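Local coordinates for outer membrane protein YopM (Yersinia pestis, PDB 1JL5), which is a leucine-rich-repeat effector that probably alters host cell physiology and promotes bacterial survival in host tissues, at residues N101-L106 / L116-N121; A261-D266 / F281-E286; N267-L272 / S285-S290. One frame throughout, in Å; residues are numbered along the deposited sequence.

Contact 1. Residues N101-L106 / L116-N121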
loop_
_atom_site.group_PDB
_atom_site.type_symbol
_atom_site.label_atom_id
_atom_site.label_comp_id
_atom_site.label_asym_id
_atom_site.label_seq_id
_atom_site.Cartn_x
_atom_site.Cartn_y
_atom_site.Cartn_z
ATOM N N ASN A 101 -5.697 11.019 -27.822
ATOM C CA ASN A 101 -5.178 10.623 -29.111
ATOM C C ASN A 101 -3.715 10.993 -29.011
ATOM O O ASN A 101 -3.228 11.258 -27.913
ATOM C CB ASN A 101 -5.876 11.385 -30.239
ATOM C CG ASN A 101 -7.274 10.861 -30.511
ATOM O OD1 ASN A 101 -7.446 9.720 -30.940
ATOM N ND2 ASN A 101 -8.278 11.687 -30.255
ATOM N N SER A 102 -3.012 11.005 -30.132
ATOM C CA SER A 102 -1.601 11.357 -30.125
ATOM C C SER A 102 -1.414 12.598 -30.960
ATOM O O SER A 102 -0.380 12.781 -31.602
ATOM C CB SER A 102 -0.765 10.230 -30.712
ATOM O OG SER A 102 -0.918 9.057 -29.948
ATOM N N LEU A 103 -2.428 13.450 -30.955
ATOM C CA LEU A 103 -2.376 14.675 -31.728
ATOM C C LEU A 103 -1.218 15.541 -31.277
ATOM O O LEU A 103 -1.094 15.865 -30.103
ATOM C CB LEU A 103 -3.685 15.442 -31.578
ATOM C CG LEU A 103 -4.934 14.667 -31.998
ATOM C CD1 LEU A 103 -6.161 15.507 -31.731
ATOM C CD2 LEU A 103 -4.840 14.290 -33.474
ATOM N N THR A 104 -0.357 15.902 -32.216
ATOM C CA THR A 104 0.773 16.757 -31.899
ATOM C C THR A 104 0.436 18.094 -32.516
ATOM O O THR A 104 1.054 19.115 -32.226
ATOM C CB THR A 104 2.070 16.231 -32.526
ATOM O OG1 THR A 104 1.908 16.142 -33.948
ATOM C CG2 THR A 104 2.404 14.857 -31.972
ATOM N N GLU A 105 -0.578 18.068 -33.367
ATOM C CA GLU A 105 -1.021 19.257 -34.066
ATOM C C GLU A 105 -2.526 19.129 -34.224
ATOM O O GLU A 105 -3.069 18.029 -34.192
ATOM C CB GLU A 105 -0.360 19.303 -35.447
ATOM C CG GLU A 105 -0.003 20.682 -35.947
ATOM C CD GLU A 105 1.064 21.344 -35.101
ATOM O OE1 GLU A 105 0.759 21.731 -33.954
ATOM O OE2 GLU A 105 2.213 21.469 -35.581
ATOM N N LEU A 106 -3.206 20.254 -34.372
ATOM C CA LEU A 106 -4.640 20.216 -34.567
ATOM C C LEU A 106 -4.934 20.746 -35.955
ATOM O O LEU A 106 -4.273 21.667 -36.431
ATOM C CB LEU A 106 -5.360 21.080 -33.536
ATOM C CG LEU A 106 -5.462 20.546 -32.108
ATOM C CD1 LEU A 106 -6.230 21.547 -31.261
ATOM C CD2 LEU A 106 -6.168 19.197 -32.105
ATOM N N LEU A 116 -13.512 22.868 -27.843
ATOM C CA LEU A 116 -12.343 22.119 -28.271
ATOM C C LEU A 116 -11.878 21.260 -27.107
ATOM O O LEU A 116 -11.334 21.775 -26.133
ATOM C CB LEU A 116 -11.216 23.064 -28.686
ATOM C CG LEU A 116 -9.898 22.360 -29.007
ATOM C CD1 LEU A 116 -10.103 21.408 -30.187
ATOM C CD2 LEU A 116 -8.827 23.385 -29.320
ATOM N N LEU A 117 -12.113 19.956 -27.205
ATOM C CA LEU A 117 -11.707 19.009 -26.172
ATOM C C LEU A 117 -10.700 18.048 -26.761
ATOM O O LEU A 117 -11.067 17.028 -27.336
ATOM C CB LEU A 117 -12.898 18.206 -25.650
ATOM C CG LEU A 117 -13.705 18.769 -24.483
ATOM C CD1 LEU A 117 -14.433 20.025 -24.912
ATOM C CD2 LEU A 117 -14.688 17.707 -24.000
ATOM N N VAL A 118 -9.429 18.381 -26.616
ATOM C CA VAL A 118 -8.369 17.546 -27.140
ATOM C C VAL A 118 -7.395 17.228 -26.024
ATOM O O VAL A 118 -6.182 17.215 -26.212
ATOM C CB VAL A 118 -7.640 18.252 -28.294
ATOM C CG1 VAL A 118 -8.572 18.360 -29.489
ATOM C CG2 VAL A 118 -7.191 19.632 -27.852
ATOM N N ASP A 119 -7.946 16.985 -24.844
ATOM C CA ASP A 119 -7.130 16.644 -23.695
ATOM C C ASP A 119 -6.473 15.315 -24.014
ATOM O O ASP A 119 -6.974 14.547 -24.838
ATOM C CB ASP A 119 -8.004 16.482 -22.461
ATOM C CG ASP A 119 -9.126 15.503 -22.687
ATOM O OD1 ASP A 119 -10.055 15.855 -23.443
ATOM O OD2 ASP A 119 -9.077 14.382 -22.133
ATOM N N ASN A 120 -5.349 15.046 -23.363
ATOM C CA ASN A 120 -4.647 13.796 -23.570
ATOM C C ASN A 120 -4.239 13.589 -25.017
ATOM O O ASN A 120 -4.698 12.679 -25.701
ATOM C CB ASN A 120 -5.514 12.643 -23.085
ATOM C CG ASN A 120 -5.760 12.711 -21.598
ATOM O OD1 ASN A 120 -4.870 12.419 -20.805
ATOM N ND2 ASN A 120 -6.960 13.125 -21.211
ATOM N N ASN A 121 -3.373 14.478 -25.467
ATOM C CA ASN A 121 -2.826 14.424 -26.799
ATOM C C ASN A 121 -1.402 14.884 -26.625
ATOM O O ASN A 121 -0.943 15.030 -25.498
ATOM C CB ASN A 121 -3.608 15.335 -27.740
ATOM C CG ASN A 121 -4.853 14.667 -28.262
ATOM O OD1 ASN A 121 -4.768 13.661 -28.957
ATOM N ND2 ASN A 121 -6.014 15.207 -27.921
#

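Contact 2. Residues A261-D266 / F281-E286. With CA (calcium ion), chain B; CA (calcium ion), chain C.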
loop_
_atom_site.group_PDB
_atom_site.type_symbol
_atom_site.label_atom_id
_atom_site.label_comp_id
_atom_site.label_asym_id
_atom_site.label_seq_id
_atom_site.Cartn_x
_atom_site.Cartn_y
_atom_site.Cartn_z
ATOM N N ALA A 261 -15.074 24.265 1.755
ATOM C CA ALA A 261 -14.030 23.267 1.709
ATOM C C ALA A 261 -12.682 23.935 1.751
ATOM O O ALA A 261 -12.363 24.797 0.931
ATOM C CB ALA A 261 -14.163 22.420 0.444
ATOM N N LEU A 262 -11.894 23.541 2.734
ATOM C CA LEU A 262 -10.569 24.087 2.872
ATOM C C LEU A 262 -9.603 22.939 2.989
ATOM O O LEU A 262 -9.652 22.162 3.940
ATOM C CB LEU A 262 -10.458 24.970 4.113
ATOM C CG LEU A 262 -9.049 25.510 4.356
ATOM C CD1 LEU A 262 -8.613 26.362 3.175
ATOM C CD2 LEU A 262 -9.019 26.309 5.640
ATOM N N ASN A 263 -8.751 22.805 1.992
ATOM C CA ASN A 263 -7.752 21.775 2.045
ATOM C C ASN A 263 -6.434 22.509 2.003
ATOM O O ASN A 263 -6.082 23.116 0.998
ATOM C CB ASN A 263 -7.835 20.830 0.860
ATOM C CG ASN A 263 -6.857 19.699 0.983
ATOM O OD1 ASN A 263 -5.764 19.873 1.522
ATOM N ND2 ASN A 263 -7.231 18.533 0.490
ATOM N N VAL A 264 -5.726 22.488 3.120
ATOM C CA VAL A 264 -4.432 23.138 3.191
ATOM C C VAL A 264 -3.490 22.080 3.704
ATOM O O VAL A 264 -2.538 22.354 4.430
ATOM C CB VAL A 264 -4.459 24.329 4.139
ATOM C CG1 VAL A 264 -5.220 25.462 3.491
ATOM C CG2 VAL A 264 -5.100 23.926 5.456
ATOM N N ARG A 265 -3.796 20.854 3.314
ATOM C CA ARG A 265 -3.009 19.709 3.700
ATOM C C ARG A 265 -1.565 19.990 3.363
ATOM O O ARG A 265 -1.250 20.568 2.326
ATOM C CB ARG A 265 -3.480 18.466 2.948
ATOM C CG ARG A 265 -2.542 17.278 3.040
ATOM C CD ARG A 265 -3.144 16.110 2.286
ATOM N NE ARG A 265 -2.214 15.004 2.094
ATOM C CZ ARG A 265 -1.855 14.140 3.037
ATOM N NH1 ARG A 265 -2.345 14.239 4.269
ATOM N NH2 ARG A 265 -1.008 13.161 2.739
ATOM N N ASP A 266 -0.696 19.577 4.266
ATOM C CA ASP A 266 0.719 19.744 4.094
ATOM C C ASP A 266 1.135 21.171 3.835
ATOM O O ASP A 266 1.445 21.576 2.708
ATOM C CB ASP A 266 1.236 18.860 2.968
ATOM C CG ASP A 266 2.732 18.725 3.013
ATOM O OD1 ASP A 266 3.349 19.442 3.826
ATOM O OD2 ASP A 266 3.290 17.918 2.250
ATOM N N PHE A 281 -15.847 20.880 4.908
ATOM C CA PHE A 281 -14.713 20.050 4.556
ATOM C C PHE A 281 -13.440 20.764 4.948
ATOM O O PHE A 281 -13.122 21.836 4.431
ATOM C CB PHE A 281 -14.721 19.762 3.053
ATOM C CG PHE A 281 -13.539 18.969 2.583
ATOM C CD1 PHE A 281 -12.275 19.549 2.513
ATOM C CD2 PHE A 281 -13.684 17.631 2.227
ATOM C CE1 PHE A 281 -11.173 18.809 2.096
ATOM C CE2 PHE A 281 -12.587 16.882 1.807
ATOM C CZ PHE A 281 -11.329 17.473 1.742
ATOM N N LEU A 282 -12.708 20.164 5.869
ATOM C CA LEU A 282 -11.479 20.765 6.320
ATOM C C LEU A 282 -10.345 19.763 6.342
ATOM O O LEU A 282 -10.386 18.764 7.053
ATOM C CB LEU A 282 -11.667 21.348 7.716
ATOM C CG LEU A 282 -10.443 22.014 8.341
ATOM C CD1 LEU A 282 -9.977 23.171 7.470
ATOM C CD2 LEU A 282 -10.799 22.493 9.733
ATOM N N ASP A 283 -9.329 20.026 5.544
ATOM C CA ASP A 283 -8.188 19.148 5.543
ATOM C C ASP A 283 -7.004 19.995 5.936
ATOM O O ASP A 283 -6.537 20.819 5.164
ATOM C CB ASP A 283 -7.940 18.539 4.171
ATOM C CG ASP A 283 -6.859 17.481 4.212
ATOM O OD1 ASP A 283 -5.939 17.609 5.045
ATOM O OD2 ASP A 283 -6.919 16.531 3.417
ATOM N N VAL A 284 -6.542 19.799 7.160
ATOM C CA VAL A 284 -5.395 20.530 7.661
ATOM C C VAL A 284 -4.356 19.490 8.016
ATOM O O VAL A 284 -3.476 19.721 8.836
ATOM C CB VAL A 284 -5.767 21.353 8.905
ATOM C CG1 VAL A 284 -6.738 22.451 8.511
ATOM C CG2 VAL A 284 -6.390 20.449 9.959
ATOM N N SER A 285 -4.473 18.327 7.387
ATOM C CA SER A 285 -3.545 17.249 7.648
ATOM C C SER A 285 -2.166 17.713 7.234
ATOM O O SER A 285 -2.017 18.616 6.409
ATOM C CB SER A 285 -3.930 16.005 6.852
ATOM O OG SER A 285 -3.758 16.231 5.471
ATOM N N GLU A 286 -1.158 17.096 7.825
ATOM C CA GLU A 286 0.219 17.429 7.520
ATOM C C GLU A 286 0.551 18.886 7.677
ATOM O O GLU A 286 1.172 19.495 6.818
ATOM C CB GLU A 286 0.582 16.990 6.115
ATOM C CG GLU A 286 0.868 15.516 6.019
ATOM C CD GLU A 286 1.367 15.146 4.652
ATOM O OE1 GLU A 286 2.406 15.687 4.227
ATOM O OE2 GLU A 286 0.717 14.322 3.995
HETATM CA CA CA B . 3.083 16.871 0.525
HETATM CA CA CA C . 5.135 19.209 5.160
HETATM O O HOH W 1 5.745 18.314 3.062
HETATM O O HOH W 2 1.573 15.720 1.651
HETATM O O HOH W 3 4.176 17.151 5.561
HETATM O O HOH W 4 2.675 15.588 -1.242
HETATM O O HOH W 5 5.069 17.818 -0.219
#

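Contact 3. Residues N267-L272 / S285-S290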
loop_
_atom_site.group_PDB
_atom_site.type_symbol
_atom_site.label_atom_id
_atom_site.label_comp_id
_atom_site.label_asym_id
_atom_site.label_seq_id
_atom_site.Cartn_x
_atom_site.Cartn_y
_atom_site.Cartn_z
ATOM N N ASN A 267 1.114 21.938 4.905
ATOM C CA ASN A 267 1.547 23.308 4.870
ATOM C C ASN A 267 2.185 23.472 6.217
ATOM O O ASN A 267 2.441 22.488 6.897
ATOM C CB ASN A 267 0.374 24.253 4.654
ATOM C CG ASN A 267 0.054 24.419 3.188
ATOM O OD1 ASN A 267 0.845 24.994 2.440
ATOM N ND2 ASN A 267 -1.093 23.893 2.759
ATOM N N TYR A 268 2.435 24.696 6.624
ATOM C CA TYR A 268 3.098 24.879 7.890
ATOM C C TYR A 268 2.175 25.583 8.845
ATOM O O TYR A 268 2.592 26.472 9.578
ATOM C CB TYR A 268 4.357 25.701 7.673
ATOM C CG TYR A 268 5.430 25.404 8.675
ATOM C CD1 TYR A 268 6.040 24.153 8.713
ATOM C CD2 TYR A 268 5.857 26.379 9.570
ATOM C CE1 TYR A 268 7.058 23.882 9.614
ATOM C CE2 TYR A 268 6.870 26.119 10.476
ATOM C CZ TYR A 268 7.465 24.872 10.490
ATOM O OH TYR A 268 8.465 24.617 11.380
ATOM N N LEU A 269 0.915 25.173 8.834
ATOM C CA LEU A 269 -0.075 25.798 9.681
ATOM C C LEU A 269 -0.075 25.282 11.098
ATOM O O LEU A 269 -0.099 24.083 11.346
ATOM C CB LEU A 269 -1.459 25.617 9.077
ATOM C CG LEU A 269 -1.610 26.191 7.674
ATOM C CD1 LEU A 269 -2.994 25.859 7.158
ATOM C CD2 LEU A 269 -1.381 27.697 7.703
ATOM N N THR A 270 -0.053 26.215 12.031
ATOM C CA THR A 270 -0.082 25.884 13.440
ATOM C C THR A 270 -1.448 26.338 13.926
ATOM O O THR A 270 -1.961 25.883 14.944
ATOM C CB THR A 270 0.991 26.658 14.204
ATOM O OG1 THR A 270 1.014 26.218 15.564
ATOM C CG2 THR A 270 0.686 28.146 14.175
ATOM N N ASP A 271 -2.033 27.247 13.166
ATOM C CA ASP A 271 -3.324 27.793 13.515
ATOM C C ASP A 271 -4.126 28.031 12.264
ATOM O O ASP A 271 -3.601 28.044 11.157
ATOM C CB ASP A 271 -3.161 29.126 14.254
ATOM C CG ASP A 271 -2.432 28.979 15.571
ATOM O OD1 ASP A 271 -2.935 28.248 16.454
ATOM O OD2 ASP A 271 -1.355 29.598 15.723
ATOM N N LEU A 272 -5.412 28.236 12.468
ATOM C CA LEU A 272 -6.319 28.512 11.390
ATOM C C LEU A 272 -7.036 29.778 11.773
ATOM O O LEU A 272 -7.254 30.039 12.956
ATOM C CB LEU A 272 -7.338 27.392 11.260
ATOM C CG LEU A 272 -6.796 26.073 10.729
ATOM C CD1 LEU A 272 -7.849 24.986 10.906
ATOM C CD2 LEU A 272 -6.409 26.256 9.270
ATOM N N SER A 285 -4.473 18.327 7.387
ATOM C CA SER A 285 -3.545 17.249 7.648
ATOM C C SER A 285 -2.166 17.713 7.234
ATOM O O SER A 285 -2.017 18.616 6.409
ATOM C CB SER A 285 -3.930 16.005 6.852
ATOM O OG SER A 285 -3.758 16.231 5.471
ATOM N N GLU A 286 -1.158 17.096 7.825
ATOM C CA GLU A 286 0.219 17.429 7.520
ATOM C C GLU A 286 0.551 18.886 7.677
ATOM O O GLU A 286 1.172 19.495 6.818
ATOM C CB GLU A 286 0.582 16.990 6.115
ATOM C CG GLU A 286 0.868 15.516 6.019
ATOM C CD GLU A 286 1.367 15.146 4.652
ATOM O OE1 GLU A 286 2.406 15.687 4.227
ATOM O OE2 GLU A 286 0.717 14.322 3.995
ATOM N N ASN A 287 0.096 19.461 8.770
ATOM C CA ASN A 287 0.457 20.818 9.054
ATOM C C ASN A 287 1.135 20.678 10.379
ATOM O O ASN A 287 1.616 19.594 10.704
ATOM C CB ASN A 287 -0.772 21.705 9.090
ATOM C CG ASN A 287 -1.104 22.228 7.725
ATOM O OD1 ASN A 287 -0.502 23.191 7.268
ATOM N ND2 ASN A 287 -2.032 21.571 7.041
ATOM N N ILE A 288 1.191 21.733 11.163
ATOM C CA ILE A 288 1.876 21.589 12.423
ATOM C C ILE A 288 0.992 21.987 13.569
ATOM O O ILE A 288 1.404 22.673 14.496
ATOM C CB ILE A 288 3.190 22.381 12.406
ATOM C CG1 ILE A 288 2.928 23.869 12.180
ATOM C CG2 ILE A 288 4.056 21.866 11.268
ATOM C CD1 ILE A 288 4.197 24.712 12.260
ATOM N N PHE A 289 -0.250 21.538 13.485
ATOM C CA PHE A 289 -1.219 21.806 14.523
ATOM C C PHE A 289 -0.878 20.936 15.710
ATOM O O PHE A 289 -0.658 19.735 15.564
ATOM C CB PHE A 289 -2.619 21.466 14.028
ATOM C CG PHE A 289 -3.136 22.431 13.024
ATOM C CD1 PHE A 289 -3.683 23.641 13.430
ATOM C CD2 PHE A 289 -3.047 22.153 11.666
ATOM C CE1 PHE A 289 -4.127 24.565 12.493
ATOM C CE2 PHE A 289 -3.487 23.069 10.727
ATOM C CZ PHE A 289 -4.030 24.278 11.142
ATOM N N SER A 290 -0.807 21.546 16.881
ATOM C CA SER A 290 -0.522 20.798 18.095
ATOM C C SER A 290 -1.889 20.444 18.662
ATOM O O SER A 290 -2.020 19.688 19.621
ATOM C CB SER A 290 0.274 21.656 19.074
ATOM O OG SER A 290 -0.359 22.903 19.260
HETATM O O HOH W 6 3.719 20.416 6.816
HETATM O O HOH W 7 -1.490 24.196 16.676
HETATM O O HOH W 8 2.107 24.767 18.299
#

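Contact 1. Residues N101-L106 / L116-N121
L106 meets L116 and V118 tip to tip, CD1 chiefly on L116 and CD2 on V118. Its CD1 touches CD2 of L116 at 3.7 Å, while its CD2 stands 3.7 Å from CG1 of V118. In L106 the side chain lies beside its own backbone N, anti to the carbonyl carbon (chi1 -75°), and this sends the fork across to the other turn. Branched aliphatic residues suit this place because both turns face the same apolar interior.

Farther along the two segments, side chains run alongside one another instead. N101 and N121 point the same way with their amide planes nearly coplanar, and L103 also lies beside N121, its CD1 3.8 Å from ND2 of N121. Asparagine fits here because its short amide offers a donor and an acceptor to backbone atoms of its own and the neighbouring turn. ND2 of N121 gives an almost straight bond to O of V118 (2.6 Å), approaching from well above the carbonyl plane, and a second bond to O of A98 in the preceding turn. OD1 of N121 accepts from N of L103 (3.1 Å), although the placing of that oxygen is not fully certain. N101 does the same one turn back, with ND2 on O of L78 and A98 and OD1 receiving N of L81 and L83. The backbone adds a bond from N of N101 to O of N120 (2.9 Å). Such equivalent asparagines, stacked turn upon turn over a leucine core, form the asparagine ladder of the leucine-rich-repeat solenoid.

Contact 2. Residues A261-D266 / F281-E286
A261 and F281 begin parallel strands, 261-263 and 281-283, from successive turns of the leucine-rich-repeat solenoid. The axes approach to 4.6 Å, nearly parallel (8°), pairing A261 with F281, L262 with L282 and N263 with D283. The packing is tight here. CB of A261 lies 3.8 Å from CB of F281, whose ring edge faces CB of N263. Backbone bonds include N of L262 to O of F281 (2.7 Å) and N of V264 to O of D283. On the leucine face L262 and L282 point the same way, and V264 and V284 continue this apolar row. On the other face the amide of N263 and the carboxylate of D283 are stacked, planes 22° apart. With CG anti to the backbone N, OD1 of each accepts from the backbone N two residues on, an Asx turn that short Asn and Asp side chains can make.

Beyond the strands the contact opens toward water, with charged groups and calcium. R265, extended, sets NH1 on OG of S285 (2.7 Å) and forms a salt bridge through NH2 with E286, whose OE2, less surely placed, comes over one guanidinium face, the planes nearly perpendicular. D266 reaches two calcium ions that waters also ligate. N246 completes one site with N326 of a neighbouring subunit; E308 and N307 of that subunit serve the other. OD2 of D266 lies 2.0 Å from one calcium and OD1 2.2 Å from the other.

Contact 3. Residues N267-L272 / S285-S290
I288 presses the knob of its CD1 methyl into the face of the Y268 ring, 3.5 Å from the centroid and 12° off the ring normal, a CH-pi contact placed over the ring's centre. Its CG1 stands between the backbone N and the carbonyl carbon (chi1 60°), and the extended chain beyond carries CD1 across to the tyrosine. Isoleucine is apt here because its CG1-CD1 arm reaches over the ring while the CG2 branch, 4.0 Å from CD1 of Y268, lies against the same ring. The OH of Y268 hydrogen-bonds to O of I288 of a neighbouring subunit, so the ring is gripped at its far end too.

The second bump is the F289 ring, wedged into a hollow made by the bend from L269 to L272. One face lies over O of L269, offset toward the rim, and N of T270. CZ lies 3.3 Å from CG of L272 and 3.6 Å from CB of L269; the L272 side chain crosses the phenylalanine at about a right angle. These are the loops that follow the strands in consecutive leucine-rich repeats; L269 and F289 point into the core, while Y268 and I288 face a neighbouring subunit. At the other end N287 lies alongside L269, and its OD1, somewhat uncertain in position, accepts from N of L269. ND2 of N287 is held by O of V264 and V284. N of I288 donates to O of L269 (2.7 Å), locking the knob-bearing backbone to the opposite loop. Farther along, one water joins O of T270 to N of S290, and another water donates to O of N267 and O of E286.

All three contacts join successive turns of one solenoid, but at different places. Contact 1 and contact 2 lie on opposite sides of the chain's centre, about 34 Å apart between centres, and both reach the row of parallel strands. Contact 3 is next to contact 2, sharing S285 and E286, with V264 packed on L269 and V284 on F289. Contacts 1 and 2 are largely buried and contact 3 only partly so. Contact 1 and contact 3 both combine equivalent asparagines with apolar loop packing, aliphatic in the first, partly aromatic in the second. Contact 2 alone pairs strands and ends in charged residues at calcium. Contacts 2 and 3 both meet the same neighbouring subunit.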